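PDB 5LP5: penicillin-binding protein 2 (Pbp2) from Helicobacter pylori, which probably cross-links peptidoglycan as a penicillin-sensitive transpeptidase that works with MreC in building the cell wall and maintaining cell shape. Local coordinates for residues 238-243 and 270-275; 244-249 and 576-581; 376-381 and 425-430. One frame throughout, in Å; residues are numbered along the deposited sequence.

Contact 1 of 3, residues 238-243 and 270-275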
ATOM      1  N   ARG A 238      -6.860 -21.089  -2.594  1.00 34.90           N
ATOM      2  CA  ARG A 238      -6.434 -22.484  -2.508  1.00 35.84           C
ATOM      3  C   ARG A 238      -6.654 -23.173  -3.848  1.00 37.22           C
ATOM      4  O   ARG A 238      -5.763 -23.837  -4.376  1.00 36.92           O
ATOM      5  CB  ARG A 238      -7.195 -23.208  -1.411  1.00 35.31           C
ATOM      6  CG  ARG A 238      -6.861 -22.705  -0.011  1.00 34.94           C
ATOM      7  CD  ARG A 238      -7.939 -23.070   1.009  1.00 33.16           C
ATOM      8  NE  ARG A 238      -9.204 -22.428   0.684  1.00 31.20           N
ATOM      9  CZ  ARG A 238     -10.363 -22.688   1.279  1.00 31.16           C
ATOM     10  NH1 ARG A 238     -10.433 -23.575   2.263  1.00 31.58           N
ATOM     11  NH2 ARG A 238     -11.464 -22.059   0.893  1.00 30.90           N
ATOM     12  N   LEU A 239      -7.849 -22.992  -4.401  1.00 37.40           N
ATOM     13  CA  LEU A 239      -8.197 -23.578  -5.689  1.00 36.64           C
ATOM     14  C   LEU A 239      -7.271 -23.132  -6.818  1.00 36.79           C
ATOM     15  O   LEU A 239      -6.969 -23.932  -7.696  1.00 38.90           O
ATOM     16  CB  LEU A 239      -9.637 -23.243  -6.049  1.00 35.42           C
ATOM     17  CG  LEU A 239     -10.729 -23.877  -5.193  1.00 35.60           C
ATOM     18  CD1 LEU A 239     -12.096 -23.428  -5.695  1.00 35.65           C
ATOM     19  CD2 LEU A 239     -10.647 -25.392  -5.198  1.00 35.54           C
ATOM     20  N   GLN A 240      -6.828 -21.872  -6.803  1.00 35.46           N
ATOM     21  CA  GLN A 240      -5.877 -21.378  -7.811  1.00 35.60           C
ATOM     22  C   GLN A 240      -4.493 -21.973  -7.628  1.00 38.42           C
ATOM     23  O   GLN A 240      -3.792 -22.241  -8.603  1.00 41.36           O
ATOM     24  CB  GLN A 240      -5.759 -19.857  -7.803  1.00 33.89           C
ATOM     25  CG  GLN A 240      -6.733 -19.140  -8.746  1.00 33.98           C
ATOM     26  CD  GLN A 240      -6.192 -18.828 -10.135  1.00 33.32           C
ATOM     27  OE1 GLN A 240      -6.979 -18.635 -11.042  1.00 34.17           O
ATOM     28  NE2 GLN A 240      -4.872 -18.739 -10.300  1.00 32.96           N
ATOM     29  N   LYS A 241      -4.081 -22.183  -6.387  1.00 39.69           N
ATOM     30  CA  LYS A 241      -2.787 -22.814  -6.171  1.00 41.83           C
ATOM     31  C   LYS A 241      -2.809 -24.241  -6.692  1.00 42.99           C
ATOM     32  O   LYS A 241      -1.802 -24.713  -7.229  1.00 45.60           O
ATOM     33  CB  LYS A 241      -2.363 -22.754  -4.706  1.00 44.11           C
ATOM     34  CG  LYS A 241      -1.821 -21.393  -4.322  1.00 44.77           C
ATOM     35  CD  LYS A 241      -1.154 -21.388  -2.973  1.00 47.82           C
ATOM     36  CE  LYS A 241      -0.719 -19.973  -2.637  1.00 52.95           C
ATOM     37  NZ  LYS A 241      -0.104 -19.897  -1.284  1.00 58.04           N
ATOM     38  N   GLU A 242      -3.956 -24.909  -6.549  1.00 40.73           N
ATOM     39  CA  GLU A 242      -4.150 -26.233  -7.123  1.00 41.45           C
ATOM     40  C   GLU A 242      -4.005 -26.147  -8.625  1.00 42.82           C
ATOM     41  O   GLU A 242      -3.263 -26.916  -9.233  1.00 43.03           O
ATOM     42  CB  GLU A 242      -5.536 -26.793  -6.767  1.00 40.05           C
ATOM     43  CG  GLU A 242      -5.844 -28.173  -7.350  1.00 39.59           C
ATOM     44  CD  GLU A 242      -4.801 -29.229  -7.002  1.00 39.54           C
ATOM     45  OE1 GLU A 242      -4.019 -29.029  -6.056  1.00 39.13           O
ATOM     46  OE2 GLU A 242      -4.750 -30.270  -7.684  1.00 41.40           O
ATOM     47  N   ALA A 243      -4.719 -25.193  -9.212  1.00 44.55           N
ATOM     48  CA  ALA A 243      -4.678 -24.948 -10.650  1.00 43.48           C
ATOM     49  C   ALA A 243      -3.254 -24.741 -11.143  1.00 42.98           C
ATOM     50  O   ALA A 243      -2.858 -25.321 -12.132  1.00 42.56           O
ATOM     51  CB  ALA A 243      -5.533 -23.752 -10.991  1.00 44.64           C
ATOM     52  N   TYR A 270      -1.347 -20.152 -18.529  1.00 28.66           N
ATOM     53  CA  TYR A 270      -0.004 -20.688 -18.277  1.00 29.20           C
ATOM     54  C   TYR A 270       0.895 -20.682 -19.492  1.00 28.40           C
ATOM     55  O   TYR A 270       0.566 -21.279 -20.524  1.00 27.33           O
ATOM     56  CB  TYR A 270      -0.103 -22.096 -17.700  1.00 29.47           C
ATOM     57  CG  TYR A 270      -0.961 -22.094 -16.472  1.00 29.26           C
ATOM     58  CD1 TYR A 270      -0.424 -21.766 -15.230  1.00 29.84           C
ATOM     59  CD2 TYR A 270      -2.332 -22.352 -16.552  1.00 29.35           C
ATOM     60  CE1 TYR A 270      -1.228 -21.732 -14.090  1.00 29.12           C
ATOM     61  CE2 TYR A 270      -3.140 -22.315 -15.422  1.00 28.29           C
ATOM     62  CZ  TYR A 270      -2.576 -22.002 -14.200  1.00 28.18           C
ATOM     63  OH  TYR A 270      -3.332 -21.979 -13.071  1.00 28.12           O
ATOM     64  N   PRO A 271       2.051 -20.018 -19.364  1.00 27.77           N
ATOM     65  CA  PRO A 271       2.604 -19.441 -18.147  1.00 28.51           C
ATOM     66  C   PRO A 271       1.934 -18.198 -17.598  1.00 30.18           C
ATOM     67  O   PRO A 271       1.550 -17.327 -18.362  1.00 34.31           O
ATOM     68  CB  PRO A 271       4.034 -19.037 -18.562  1.00 28.53           C
ATOM     69  CG  PRO A 271       4.283 -19.624 -19.893  1.00 28.45           C
ATOM     70  CD  PRO A 271       2.954 -19.848 -20.514  1.00 28.03           C
ATOM     71  N   GLU A 272       1.806 -18.123 -16.274  1.00 33.55           N
ATOM     72  CA  GLU A 272       1.562 -16.859 -15.567  1.00 33.78           C
ATOM     73  C   GLU A 272       2.912 -16.096 -15.485  1.00 33.86           C
ATOM     74  O   GLU A 272       3.949 -16.638 -15.864  1.00 34.76           O
ATOM     75  CB  GLU A 272       1.006 -17.123 -14.147  1.00 34.64           C
ATOM     76  CG  GLU A 272      -0.275 -17.954 -14.046  1.00 35.08           C
ATOM     77  CD  GLU A 272      -1.550 -17.136 -14.161  1.00 36.57           C
ATOM     78  OE1 GLU A 272      -1.451 -15.939 -14.487  1.00 38.13           O
ATOM     79  OE2 GLU A 272      -2.655 -17.689 -13.936  1.00 41.46           O
ATOM     80  N   TYR A 273       2.894 -14.851 -14.993  1.00 32.52           N
ATOM     81  CA  TYR A 273       4.123 -14.070 -14.755  1.00 31.96           C
ATOM     82  C   TYR A 273       4.025 -13.300 -13.441  1.00 29.44           C
ATOM     83  O   TYR A 273       2.939 -13.121 -12.914  1.00 26.82           O
ATOM     84  CB  TYR A 273       4.414 -13.109 -15.918  1.00 34.91           C
ATOM     85  CG  TYR A 273       3.372 -12.030 -16.143  1.00 36.81           C
ATOM     86  CD1 TYR A 273       3.545 -10.746 -15.640  1.00 38.81           C
ATOM     87  CD2 TYR A 273       2.212 -12.294 -16.860  1.00 38.98           C
ATOM     88  CE1 TYR A 273       2.581  -9.752 -15.834  1.00 39.16           C
ATOM     89  CE2 TYR A 273       1.248 -11.311 -17.055  1.00 40.97           C
ATOM     90  CZ  TYR A 273       1.439 -10.040 -16.541  1.00 39.13           C
ATOM     91  OH  TYR A 273       0.471  -9.085 -16.722  1.00 41.51           O
ATOM     92  N   ASN A 274       5.163 -12.847 -12.920  1.00 28.31           N
ATOM     93  CA  ASN A 274       5.232 -12.279 -11.569  1.00 27.20           C
ATOM     94  C   ASN A 274       4.962 -10.796 -11.569  1.00 27.06           C
ATOM     95  O   ASN A 274       5.831  -9.992 -11.914  1.00 26.93           O
ATOM     96  CB  ASN A 274       6.583 -12.545 -10.918  1.00 27.54           C
ATOM     97  CG  ASN A 274       6.665 -12.012  -9.493  1.00 27.77           C
ATOM     98  OD1 ASN A 274       5.817 -11.245  -9.030  1.00 24.71           O
ATOM     99  ND2 ASN A 274       7.707 -12.439  -8.774  1.00 29.70           N
ATOM    100  N   LEU A 275       3.767 -10.445 -11.099  1.00 27.44           N
ATOM    101  CA  LEU A 275       3.276  -9.079 -11.136  1.00 27.40           C
ATOM    102  C   LEU A 275       4.193  -8.078 -10.437  1.00 28.68           C
ATOM    103  O   LEU A 275       4.185  -6.899 -10.779  1.00 27.62           O
ATOM    104  CB  LEU A 275       1.892  -9.019 -10.522  1.00 26.88           C
ATOM    105  CG  LEU A 275       0.784  -9.751 -11.282  1.00 28.14           C
ATOM    106  CD1 LEU A 275      -0.446  -9.873 -10.377  1.00 28.49           C
ATOM    107  CD2 LEU A 275       0.402  -9.084 -12.614  1.00 28.19           C
TER
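Tyr270 meets Ala243 with the far end of its ring, where the last residue of strand 264-270 reaches across to helix 237-246. The CB bond of the tyrosine already points at the helix. CG lies opposite the carbonyl carbon and beside the backbone N (chi1 -55°), and with CB so directed this carries the ring and its hydroxyl to Ala243. Contact with the helix begins at CZ, which lies 3.9 Å from Ala243 O; that carbonyl approaches the ring obliquely. One atom further on, Tyr270 OH lies 3.4 Å from Ala243 C and 3.5 Å from Ala243 CB, so it rests against the backbone and methyl of a single residue. None of these approaches is a hydrogen bond; the hydroxyl has its polar partner one residue along the helix, in OD1 of Asp244, while the ring stacks with Phe247 and touches Ile254 of strand 252-258.

A second, looser approach runs beside the first. Gln240 NE2 and Glu272 OE2 are 4.4 Å apart, too far for a hydrogen bond, and both side chains are engaged elsewhere: Gln240 OE1 with the backbone N of Ala267, Glu272 OE2 with that of Ser269, and Glu272 OE1 with Ser160 and His161. Between Tyr270 and Glu272 the cis peptide bond preceding Pro271 turns the chain as it leaves the strand. The chemistry implies that the segments are joined chiefly by van der Waals contact at the phenol's tip, in a largely buried setting where the hydroxyl's one polar tie to the helix fixes the far end of the ring, and that the amide and carboxylate alongside add proximity but no bond of their own.

Contact 2 of 3, residues 244-249 and 576-581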
ATOM      1  N   ASP A 244      -2.473 -23.934 -10.438  1.00 44.37           N
ATOM      2  CA  ASP A 244      -1.073 -23.728 -10.807  1.00 45.10           C
ATOM      3  C   ASP A 244      -0.328 -25.059 -10.778  1.00 45.46           C
ATOM      4  O   ASP A 244       0.352 -25.408 -11.718  1.00 49.00           O
ATOM      5  CB  ASP A 244      -0.401 -22.681  -9.901  1.00 45.71           C
ATOM      6  CG  ASP A 244      -0.714 -21.227 -10.319  1.00 44.72           C
ATOM      7  OD1 ASP A 244      -1.768 -20.946 -10.935  1.00 44.72           O
ATOM      8  OD2 ASP A 244       0.105 -20.342 -10.016  1.00 45.25           O
ATOM      9  N   LYS A 245      -0.483 -25.812  -9.702  1.00 48.97           N
ATOM     10  CA  LYS A 245       0.188 -27.116  -9.547  1.00 53.34           C
ATOM     11  C   LYS A 245      -0.117 -28.045 -10.724  1.00 49.61           C
ATOM     12  O   LYS A 245       0.759 -28.721 -11.228  1.00 50.59           O
ATOM     13  CB  LYS A 245      -0.249 -27.765  -8.218  1.00 60.03           C
ATOM     14  CG  LYS A 245       0.323 -29.130  -7.885  1.00 68.73           C
ATOM     15  CD  LYS A 245       1.725 -29.056  -7.297  1.00 79.09           C
ATOM     16  CE  LYS A 245       2.167 -30.410  -6.732  1.00 86.77           C
ATOM     17  NZ  LYS A 245       3.643 -30.517  -6.515  1.00 89.18           N
ATOM     18  N   LEU A 246      -1.361 -28.071 -11.168  1.00 46.00           N
ATOM     19  CA  LEU A 246      -1.768 -28.982 -12.227  1.00 45.05           C
ATOM     20  C   LEU A 246      -1.112 -28.641 -13.558  1.00 46.63           C
ATOM     21  O   LEU A 246      -0.795 -29.541 -14.334  1.00 53.43           O
ATOM     22  CB  LEU A 246      -3.292 -28.979 -12.371  1.00 43.31           C
ATOM     23  CG  LEU A 246      -4.105 -29.524 -11.183  1.00 41.22           C
ATOM     24  CD1 LEU A 246      -5.604 -29.300 -11.377  1.00 39.22           C
ATOM     25  CD2 LEU A 246      -3.814 -31.000 -10.965  1.00 42.27           C
ATOM     26  N   PHE A 247      -0.901 -27.345 -13.809  1.00 45.72           N
ATOM     27  CA  PHE A 247      -0.266 -26.842 -15.051  1.00 44.64           C
ATOM     28  C   PHE A 247       1.219 -26.553 -14.855  1.00 47.92           C
ATOM     29  O   PHE A 247       1.755 -25.618 -15.438  1.00 47.39           O
ATOM     30  CB  PHE A 247      -0.957 -25.554 -15.540  1.00 39.60           C
ATOM     31  CG  PHE A 247      -2.158 -25.797 -16.411  1.00 38.07           C
ATOM     32  CD1 PHE A 247      -3.392 -26.037 -15.860  1.00 37.71           C
ATOM     33  CD2 PHE A 247      -2.051 -25.784 -17.789  1.00 38.48           C
ATOM     34  CE1 PHE A 247      -4.497 -26.265 -16.651  1.00 37.29           C
ATOM     35  CE2 PHE A 247      -3.157 -26.002 -18.593  1.00 37.82           C
ATOM     36  CZ  PHE A 247      -4.379 -26.241 -18.025  1.00 37.02           C
ATOM     37  N   GLU A 248       1.884 -27.372 -14.051  1.00 53.21           N
ATOM     38  CA  GLU A 248       3.213 -27.041 -13.566  1.00 56.94           C
ATOM     39  C   GLU A 248       4.248 -27.087 -14.675  1.00 57.01           C
ATOM     40  O   GLU A 248       5.152 -26.253 -14.707  1.00 59.48           O
ATOM     41  CB  GLU A 248       3.602 -27.972 -12.427  1.00 62.40           C
ATOM     42  CG  GLU A 248       4.822 -27.530 -11.645  1.00 68.76           C
ATOM     43  CD  GLU A 248       4.945 -28.253 -10.304  1.00 70.66           C
ATOM     44  OE1 GLU A 248       3.905 -28.690  -9.757  1.00 63.78           O
ATOM     45  OE2 GLU A 248       6.083 -28.389  -9.788  1.00 74.72           O
ATOM     46  N   ASN A 249       4.113 -28.055 -15.579  1.00 56.90           N
ATOM     47  CA  ASN A 249       4.987 -28.161 -16.761  1.00 56.98           C
ATOM     48  C   ASN A 249       4.202 -28.002 -18.053  1.00 50.51           C
ATOM     49  O   ASN A 249       4.602 -28.517 -19.075  1.00 48.54           O
ATOM     50  CB  ASN A 249       5.693 -29.524 -16.771  1.00 64.12           C
ATOM     51  CG  ASN A 249       6.936 -29.543 -15.905  1.00 69.99           C
ATOM     52  OD1 ASN A 249       7.676 -28.555 -15.867  1.00 74.24           O
ATOM     53  ND2 ASN A 249       7.176 -30.664 -15.201  1.00 69.09           N
ATOM     54  N   VAL A 576     -10.205 -34.568 -12.485  1.00 48.13           N
ATOM     55  CA  VAL A 576     -10.505 -35.205 -11.198  1.00 52.16           C
ATOM     56  C   VAL A 576      -9.846 -34.452 -10.063  1.00 49.41           C
ATOM     57  O   VAL A 576     -10.476 -34.172  -9.041  1.00 49.63           O
ATOM     58  CB  VAL A 576     -10.094 -36.704 -11.107  1.00 59.12           C
ATOM     59  CG1 VAL A 576     -10.987 -37.547 -11.999  1.00 62.01           C
ATOM     60  CG2 VAL A 576      -8.615 -36.923 -11.450  1.00 61.51           C
ATOM     61  N   LYS A 577      -8.582 -34.103 -10.255  1.00 46.45           N
ATOM     62  CA  LYS A 577      -7.817 -33.487  -9.192  1.00 46.25           C
ATOM     63  C   LYS A 577      -8.423 -32.176  -8.736  1.00 47.38           C
ATOM     64  O   LYS A 577      -8.422 -31.892  -7.532  1.00 51.20           O
ATOM     65  CB  LYS A 577      -6.372 -33.318  -9.615  1.00 45.74           C
ATOM     66  CG  LYS A 577      -5.686 -34.668  -9.606  1.00 47.67           C
ATOM     67  CD  LYS A 577      -4.253 -34.628 -10.077  1.00 47.77           C
ATOM     68  CE  LYS A 577      -3.732 -36.045 -10.213  1.00 48.24           C
ATOM     69  NZ  LYS A 577      -2.299 -35.983 -10.564  1.00 49.93           N
ATOM     70  N   MET A 578      -8.948 -31.394  -9.686  1.00 45.61           N
ATOM     71  CA  MET A 578      -9.650 -30.152  -9.363  1.00 42.69           C
ATOM     72  C   MET A 578     -11.013 -30.424  -8.712  1.00 43.47           C
ATOM     73  O   MET A 578     -11.358 -29.780  -7.712  1.00 40.60           O
ATOM     74  CB  MET A 578      -9.815 -29.289 -10.607  1.00 42.82           C
ATOM     75  CG  MET A 578     -10.416 -27.919 -10.362  1.00 41.79           C
ATOM     76  SD  MET A 578      -9.480 -26.959  -9.170  1.00 42.11           S
ATOM     77  CE  MET A 578      -8.253 -26.237 -10.262  1.00 43.61           C
ATOM     78  N   SER A 579     -11.782 -31.369  -9.263  1.00 46.94           N
ATOM     79  CA  SER A 579     -13.113 -31.708  -8.711  1.00 49.37           C
ATOM     80  C   SER A 579     -13.037 -32.296  -7.284  1.00 50.36           C
ATOM     81  O   SER A 579     -13.964 -32.120  -6.479  1.00 48.82           O
ATOM     82  CB  SER A 579     -13.864 -32.666  -9.640  1.00 51.09           C
ATOM     83  OG  SER A 579     -13.317 -33.965  -9.562  1.00 55.41           O
ATOM     84  N   ASN A 580     -11.929 -32.987  -6.996  1.00 47.12           N
ATOM     85  CA  ASN A 580     -11.623 -33.504  -5.663  1.00 46.30           C
ATOM     86  C   ASN A 580     -11.236 -32.406  -4.672  1.00 47.71           C
ATOM     87  O   ASN A 580     -11.603 -32.461  -3.494  1.00 49.89           O
ATOM     88  CB  ASN A 580     -10.478 -34.524  -5.736  1.00 45.61           C
ATOM     89  CG  ASN A 580     -10.936 -35.899  -6.189  1.00 45.81           C
ATOM     90  OD1 ASN A 580     -12.128 -36.149  -6.392  1.00 46.80           O
ATOM     91  ND2 ASN A 580      -9.983 -36.803  -6.334  1.00 45.96           N
ATOM     92  N   LYS A 581     -10.458 -31.435  -5.141  1.00 49.04           N
ATOM     93  CA  LYS A 581     -10.091 -30.272  -4.330  1.00 49.16           C
ATOM     94  C   LYS A 581     -11.342 -29.477  -3.881  1.00 49.47           C
ATOM     95  O   LYS A 581     -11.385 -28.959  -2.775  1.00 46.73           O
ATOM     96  CB  LYS A 581      -9.118 -29.380  -5.116  1.00 49.92           C
ATOM     97  CG  LYS A 581      -8.592 -28.140  -4.398  1.00 49.62           C
ATOM     98  CD  LYS A 581      -7.825 -28.455  -3.127  1.00 52.04           C
ATOM     99  CE  LYS A 581      -6.536 -29.204  -3.393  1.00 54.47           C
ATOM    100  NZ  LYS A 581      -5.827 -29.404  -2.090  1.00 55.98           N
TER
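Leu246 and Lys577 bring their CA atoms to 8.1 Å, the closest CA pair between the last turn of helix 237-246 and the body of helix 572-584. The first helix is ending here: Phe247 leaves helical geometry, and the backbone bonds from Phe247 N and Glu248 N, to Asp244 O and Lys245 O, are weak. The second runs on regularly, and Val576 O accepts two bonds, from Asn580 N and, at 2.9 Å, from Ser579 OG, the hydroxyl approaching from well off the C=O direction at 112°.

Leu246 carries the contact with both methyls. CD2 lies against the aliphatic part of Lys577, 3.7 Å from its CB and 3.8 Å from its CD, the two side chains crossing at a slant. Lys577 is extended beyond CG, which lets its methylenes flank the leucine while its amino end leads away. The other branch, Leu246 CD1, meets Met578 CE at 4.2 Å. The methionine also touches Ile254, Val256 and Ile558 on the sheet, so the leucine's contact continues into an apolar layer against the strands.

The helix that leads into strand 252-258 and the last helix of the chain thus pack together on one face of the five-stranded antiparallel sheet, as in the penicillin-binding transpeptidase and beta-lactamase fold.

Contact 3 of 3, residues 376-381 and 425-430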
ATOM      1  N   LEU A 376     -24.718 -33.029 -43.682  1.00 88.57           N
ATOM      2  CA  LEU A 376     -25.123 -32.975 -45.095  1.00 87.64           C
ATOM      3  C   LEU A 376     -26.531 -32.384 -45.262  1.00 86.74           C
ATOM      4  O   LEU A 376     -26.812 -31.666 -46.230  1.00 84.31           O
ATOM      5  CB  LEU A 376     -25.076 -34.375 -45.726  1.00 84.33           C
ATOM      6  CG  LEU A 376     -23.694 -35.016 -45.849  1.00 82.11           C
ATOM      7  CD1 LEU A 376     -23.808 -36.501 -46.146  1.00 82.51           C
ATOM      8  CD2 LEU A 376     -22.869 -34.315 -46.912  1.00 81.03           C
ATOM      9  N   GLU A 377     -27.400 -32.688 -44.300  1.00 84.13           N
ATOM     10  CA  GLU A 377     -28.817 -32.343 -44.379  1.00 85.96           C
ATOM     11  C   GLU A 377     -29.188 -31.008 -43.675  1.00 82.39           C
ATOM     12  O   GLU A 377     -30.325 -30.532 -43.800  1.00 78.41           O
ATOM     13  CB  GLU A 377     -29.657 -33.523 -43.838  1.00 88.90           C
ATOM     14  CG  GLU A 377     -29.357 -34.872 -44.518  1.00 91.16           C
ATOM     15  CD  GLU A 377     -30.077 -36.080 -43.894  1.00 92.91           C
ATOM     16  OE1 GLU A 377     -31.002 -35.897 -43.065  1.00 91.28           O
ATOM     17  OE2 GLU A 377     -29.712 -37.233 -44.238  1.00 89.36           O
ATOM     18  N   ILE A 378     -28.234 -30.399 -42.958  1.00 77.30           N
ATOM     19  CA  ILE A 378     -28.483 -29.128 -42.251  1.00 76.27           C
ATOM     20  C   ILE A 378     -27.839 -27.956 -42.972  1.00 75.08           C
ATOM     21  O   ILE A 378     -26.702 -28.055 -43.441  1.00 79.32           O
ATOM     22  CB  ILE A 378     -27.975 -29.157 -40.774  1.00 76.92           C
ATOM     23  CG1 ILE A 378     -28.485 -27.953 -39.969  1.00 77.01           C
ATOM     24  CG2 ILE A 378     -26.453 -29.179 -40.690  1.00 73.36           C
ATOM     25  CD1 ILE A 378     -29.988 -27.907 -39.813  1.00 81.56           C
ATOM     26  N   SER A 379     -28.563 -26.845 -43.055  1.00 72.84           N
ATOM     27  CA  SER A 379     -28.009 -25.627 -43.647  1.00 73.16           C
ATOM     28  C   SER A 379     -27.078 -24.956 -42.648  1.00 73.42           C
ATOM     29  O   SER A 379     -27.377 -24.913 -41.459  1.00 72.94           O
ATOM     30  CB  SER A 379     -29.117 -24.661 -44.050  1.00 72.10           C
ATOM     31  OG  SER A 379     -29.854 -24.241 -42.927  1.00 70.98           O
ATOM     32  N   ILE A 380     -25.957 -24.428 -43.131  1.00 72.55           N
ATOM     33  CA  ILE A 380     -24.991 -23.776 -42.255  1.00 69.04           C
ATOM     34  C   ILE A 380     -25.621 -22.569 -41.572  1.00 67.81           C
ATOM     35  O   ILE A 380     -25.207 -22.189 -40.478  1.00 67.88           O
ATOM     36  CB  ILE A 380     -23.689 -23.360 -43.001  1.00 68.72           C
ATOM     37  CG1 ILE A 380     -22.615 -22.901 -42.007  1.00 67.61           C
ATOM     38  CG2 ILE A 380     -23.959 -22.255 -44.011  1.00 69.29           C
ATOM     39  CD1 ILE A 380     -22.163 -23.961 -41.023  1.00 65.75           C
ATOM     40  N   GLU A 381     -26.620 -21.964 -42.210  1.00 67.77           N
ATOM     41  CA  GLU A 381     -27.296 -20.839 -41.585  1.00 69.82           C
ATOM     42  C   GLU A 381     -27.980 -21.210 -40.271  1.00 65.13           C
ATOM     43  O   GLU A 381     -27.913 -20.463 -39.299  1.00 58.75           O
ATOM     44  CB  GLU A 381     -28.306 -20.221 -42.537  1.00 79.80           C
ATOM     45  CG  GLU A 381     -29.083 -19.073 -41.902  1.00 85.74           C
ATOM     46  CD  GLU A 381     -29.234 -17.843 -42.808  1.00 90.59           C
ATOM     47  OE1 GLU A 381     -28.777 -17.862 -43.984  1.00 96.98           O
ATOM     48  OE2 GLU A 381     -29.803 -16.840 -42.317  1.00 89.34           O
ATOM     49  N   GLY A 425     -18.283 -29.309 -47.613  1.00 75.99           N
ATOM     50  CA  GLY A 425     -17.162 -29.741 -46.778  1.00 75.17           C
ATOM     51  C   GLY A 425     -16.942 -28.836 -45.574  1.00 76.99           C
ATOM     52  O   GLY A 425     -16.502 -29.295 -44.513  1.00 80.86           O
ATOM     53  N   ASP A 426     -17.260 -27.550 -45.747  1.00 75.41           N
ATOM     54  CA  ASP A 426     -17.127 -26.537 -44.691  1.00 68.86           C
ATOM     55  C   ASP A 426     -18.152 -26.755 -43.577  1.00 64.96           C
ATOM     56  O   ASP A 426     -17.819 -26.680 -42.394  1.00 59.02           O
ATOM     57  CB  ASP A 426     -17.292 -25.130 -45.283  1.00 67.67           C
ATOM     58  CG  ASP A 426     -16.380 -24.879 -46.484  1.00 68.16           C
ATOM     59  OD1 ASP A 426     -15.431 -25.659 -46.708  1.00 68.18           O
ATOM     60  OD2 ASP A 426     -16.613 -23.906 -47.223  1.00 65.98           O
ATOM     61  N   THR A 427     -19.397 -27.027 -43.967  1.00 65.45           N
ATOM     62  CA  THR A 427     -20.454 -27.394 -43.020  1.00 63.15           C
ATOM     63  C   THR A 427     -20.032 -28.601 -42.191  1.00 63.60           C
ATOM     64  O   THR A 427     -20.272 -28.653 -40.987  1.00 63.31           O
ATOM     65  CB  THR A 427     -21.764 -27.748 -43.743  1.00 62.15           C
ATOM     66  OG1 THR A 427     -22.147 -26.678 -44.615  1.00 65.81           O
ATOM     67  CG2 THR A 427     -22.858 -27.984 -42.756  1.00 60.86           C
ATOM     68  N   LEU A 428     -19.388 -29.562 -42.846  1.00 65.88           N
ATOM     69  CA  LEU A 428     -19.039 -30.820 -42.210  1.00 66.52           C
ATOM     70  C   LEU A 428     -17.880 -30.708 -41.251  1.00 63.46           C
ATOM     71  O   LEU A 428     -17.950 -31.242 -40.144  1.00 63.03           O
ATOM     72  CB  LEU A 428     -18.700 -31.870 -43.257  1.00 70.37           C
ATOM     73  CG  LEU A 428     -19.855 -32.273 -44.162  1.00 74.23           C
ATOM     74  CD1 LEU A 428     -19.388 -33.383 -45.093  1.00 80.43           C
ATOM     75  CD2 LEU A 428     -21.041 -32.729 -43.346  1.00 71.16           C
ATOM     76  N   ILE A 429     -16.806 -30.041 -41.666  1.00 59.54           N
ATOM     77  CA  ILE A 429     -15.659 -29.868 -40.773  1.00 56.91           C
ATOM     78  C   ILE A 429     -16.011 -28.950 -39.589  1.00 55.41           C
ATOM     79  O   ILE A 429     -15.477 -29.108 -38.483  1.00 53.54           O
ATOM     80  CB  ILE A 429     -14.405 -29.372 -41.514  1.00 56.22           C
ATOM     81  CG1 ILE A 429     -13.167 -29.532 -40.616  1.00 58.02           C
ATOM     82  CG2 ILE A 429     -14.564 -27.916 -41.925  1.00 56.18           C
ATOM     83  CD1 ILE A 429     -11.834 -29.480 -41.345  1.00 58.72           C
ATOM     84  N   THR A 430     -16.931 -28.016 -39.819  1.00 55.03           N
ATOM     85  CA  THR A 430     -17.418 -27.129 -38.766  1.00 52.52           C
ATOM     86  C   THR A 430     -18.291 -27.886 -37.774  1.00 51.84           C
ATOM     87  O   THR A 430     -18.250 -27.605 -36.579  1.00 51.74           O
ATOM     88  CB  THR A 430     -18.158 -25.912 -39.363  1.00 53.71           C
ATOM     89  OG1 THR A 430     -17.261 -25.192 -40.232  1.00 52.32           O
ATOM     90  CG2 THR A 430     -18.670 -24.969 -38.260  1.00 52.77           C
TER
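Thr427 and Leu428 of helix 424-430 pack against the bend between helices 369-377 and 380-389, in the helical part of the transpeptidase fold. Ahead of them, Asp426 takes no part in the contact; its OD2 forms a salt bridge with Lys414. Thr427 then fits the bend with both branches. Its CG2, anti to the backbone N, lies 3.9 Å from Ile378 O and 4.3 Å from Ile378 CG2, while the far end of Ile378 leads off to Phe321 and Asn324 of helix 314-324. Thr427 OG1 sits 4.0 Å from Ile380 CB. The hydroxyl finds its polar partner in Trp422 NE1, so toward the isoleucine it makes only van der Waals contact. Leu428 comes next and reaches the earlier helix with two methyls: CD2 approaches Leu376 N at 3.7 Å, while CD1 meets CD2 of the solvent-exposed Leu376 at 4.0 Å. At the end of the segment Thr430 ties its own helix together. Its OG1 donates to Asp426 O over 2.7 Å at a C=O angle of 150°, and its backbone N bonds the same oxygen from the opposite face of the carbonyl plane.

Contacts 1 and 2 adjoin, their centres about 11 Å apart, and share helix 237-246. Tyr270 CD2 packs 3.5 Å from Phe247 CG, beside the 2.8 Å link from Tyr270 OH to Asp244 OD1, and Leu239 CD2 lies 3.5 Å from Lys581 CG, so strand end and C-terminal helix are joined through the same helix. Contact 3 is separate: centre to centre it lies about 39 Å from contact 1 and about 37 Å from contact 2, although in sequence it is nested within the loop that contact 2 closes. Its Ile378 touches the far end of helix 314-324, whose first residue Lys314, with Ser311 just before the helix, fits the family's SxxK motif, probably the active site.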